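Local coordinates for protein mycosin-1 (PDB 4KB5) that is a membrane-anchored subtilisin-like serine protease that cleaves EspB and may regulate secretion through the mycobacterial ESX-1 type VII system, at residues A62-A67 / L324-F329. Residues are numbered along the deposited sequence; the frame is centred on the assembly and turned at random.
Sequences AGVTVA and LVKQRF
V64 presses a single methyl, CG2, against the last turn of helix 311-328, where it lies 3.8 Å from K326 CG and 3.9 Å from the backbone N of Q327. A chi1 of 179° puts CG1 anti to the backbone N of V64 and CG2 beside it, where CG2 meets the helix. Only the first part of K326 takes part in this van der Waals contact. A bend at chi2 (60°) turns the rest of the chain off, and its NZ instead hydrogen-bonds P330 O just beyond the helix.

The second patch is formed by A62 and Q327, whose CA atoms, 6.5 Å apart, are the nearest pair between the two segments. Q327 runs out extended from the helix and lies alongside the A62 backbone, its CG 3.5 Å from A62 O. The terminal amide comes up to the N of A62, with A62 CB beside it as well. Its orientation about the last torsion is uncertain, so the 3.2 Å between A62 N and the modelled Q327 NE2 may represent a hydrogen bond with the amide turned over.

In the subtilisin fold this places the entry to an inner strand of the parallel sheet, 65-70, which runs between 127-132 and 176-179, against the C-terminal end of the helix whose first turn carries S312, the serine assigned to the charge relay; the contact itself is remote from the active site. The two segments bury 189 Å² between them, both sides summed.

Further out, backbone hydrogen bonds join V64 and V66 with R127, tying the start of strand 65-70 to strand 127-132, while A323 of helix 311-328 touches both valines. On the helix side, R328 NE is hydrogen-bonded to L367 O, and I337 of helix 334-343 packs on K326.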
loop_
_atom_site.group_PDB
_atom_site.type_symbol
_atom_site.label_atom_id
_atom_site.label_comp_id
_atom_site.label_asym_id
_atom_site.label_seq_id
_atom_site.Cartn_x
_atom_site.Cartn_y
_atom_site.Cartn_z
ATOM N N ALA A 62 5.282 17.384 8.154
ATOM C CA ALA A 62 4.503 18.602 8.363
ATOM C C ALA A 62 4.108 19.188 7.021
ATOM O O ALA A 62 4.948 19.308 6.121
ATOM C CB ALA A 62 5.301 19.623 9.166
ATOM N N GLY A 63 2.828 19.532 6.888
ATOM C CA GLY A 63 2.304 20.132 5.660
ATOM C C GLY A 63 1.889 19.133 4.591
ATOM O O GLY A 63 1.461 19.526 3.511
ATOM N N VAL A 64 2.000 17.840 4.884
ATOM C CA VAL A 64 1.708 16.820 3.885
ATOM C C VAL A 64 0.457 16.034 4.252
ATOM O O VAL A 64 0.254 15.698 5.411
ATOM C CB VAL A 64 2.901 15.847 3.689
ATOM C CG1 VAL A 64 2.557 14.774 2.657
ATOM C CG2 VAL A 64 4.160 16.612 3.285
ATOM N N THR A 65 -0.366 15.727 3.255
ATOM C CA THR A 65 -1.585 14.957 3.471
ATOM C C THR A 65 -1.448 13.583 2.844
ATOM O O THR A 65 -1.120 13.462 1.666
ATOM C CB THR A 65 -2.812 15.705 2.885
ATOM O OG1 THR A 65 -2.975 16.944 3.584
ATOM C CG2 THR A 65 -4.094 14.891 3.017
ATOM N N VAL A 66 -1.679 12.551 3.647
ATOM C CA VAL A 66 -1.610 11.179 3.185
ATOM C C VAL A 66 -2.982 10.531 3.252
ATOM O O VAL A 66 -3.632 10.527 4.315
ATOM C CB VAL A 66 -0.613 10.341 4.023
ATOM C CG1 VAL A 66 -0.493 8.920 3.469
ATOM C CG2 VAL A 66 0.753 11.023 4.057
ATOM N N ALA A 67 -3.419 9.993 2.113
ATOM C CA ALA A 67 -4.646 9.231 2.051
ATOM C C ALA A 67 -4.355 7.765 2.313
ATOM O O ALA A 67 -3.436 7.161 1.726
ATOM C CB ALA A 67 -5.324 9.413 0.697
ATOM N N LEU A 324 7.832 12.238 4.351
ATOM C CA LEU A 324 9.087 12.877 4.786
ATOM C C LEU A 324 9.808 13.536 3.606
ATOM O O LEU A 324 10.198 14.707 3.675
ATOM C CB LEU A 324 10.013 11.854 5.463
ATOM C CG LEU A 324 9.460 11.172 6.722
ATOM C CD1 LEU A 324 10.529 10.337 7.407
ATOM C CD2 LEU A 324 8.910 12.206 7.691
ATOM N N VAL A 325 9.966 12.778 2.521
ATOM C CA VAL A 325 10.634 13.285 1.317
ATOM C C VAL A 325 9.881 14.495 0.759
ATOM O O VAL A 325 10.496 15.503 0.405
ATOM C CB VAL A 325 10.789 12.184 0.243
ATOM C CG1 VAL A 325 11.346 12.764 -1.052
ATOM C CG2 VAL A 325 11.677 11.061 0.766
ATOM N N LYS A 326 8.551 14.408 0.730
ATOM C CA LYS A 326 7.715 15.503 0.223
ATOM C C LYS A 326 7.896 16.804 1.026
ATOM O O LYS A 326 7.963 17.885 0.450
ATOM C CB LYS A 326 6.248 15.062 0.172
ATOM C CG LYS A 326 5.262 16.097 -0.341
ATOM C CD LYS A 326 5.576 16.538 -1.763
ATOM C CE LYS A 326 4.575 17.572 -2.232
ATOM N NZ LYS A 326 4.954 18.133 -3.553
ATOM N N GLN A 327 7.978 16.701 2.351
ATOM C CA GLN A 327 8.262 17.883 3.164
ATOM C C GLN A 327 9.671 18.421 2.904
ATOM O O GLN A 327 9.852 19.626 2.729
ATOM C CB GLN A 327 8.077 17.619 4.667
ATOM C CG GLN A 327 8.358 18.872 5.496
ATOM C CD GLN A 327 8.500 18.632 6.992
ATOM O OE1 GLN A 327 8.664 19.581 7.750
ATOM N NE2 GLN A 327 8.428 17.390 7.419
ATOM N N ARG A 328 10.660 17.533 2.897
ATOM C CA ARG A 328 12.043 17.963 2.746
ATOM C C ARG A 328 12.339 18.525 1.353
ATOM O O ARG A 328 13.014 19.552 1.238
ATOM C CB ARG A 328 13.020 16.850 3.099
ATOM C CG ARG A 328 14.461 17.339 3.171
ATOM C CD ARG A 328 15.232 16.623 4.253
ATOM N NE ARG A 328 16.649 16.975 4.239
ATOM C CZ ARG A 328 17.205 17.932 4.978
ATOM N NH1 ARG A 328 16.475 18.670 5.805
ATOM N NH2 ARG A 328 18.502 18.150 4.881
ATOM N N PHE A 329 11.837 17.859 0.310
ATOM C CA PHE A 329 12.027 18.325 -1.072
ATOM C C PHE A 329 10.691 18.602 -1.757
ATOM O O PHE A 329 10.224 17.795 -2.570
ATOM C CB PHE A 329 12.833 17.316 -1.879
ATOM C CG PHE A 329 14.110 16.888 -1.218
ATOM C CD1 PHE A 329 14.170 15.692 -0.504
ATOM C CD2 PHE A 329 15.259 17.673 -1.315
ATOM C CE1 PHE A 329 15.352 15.281 0.094
ATOM C CE2 PHE A 329 16.438 17.272 -0.705
ATOM C CZ PHE A 329 16.486 16.070 -0.004
#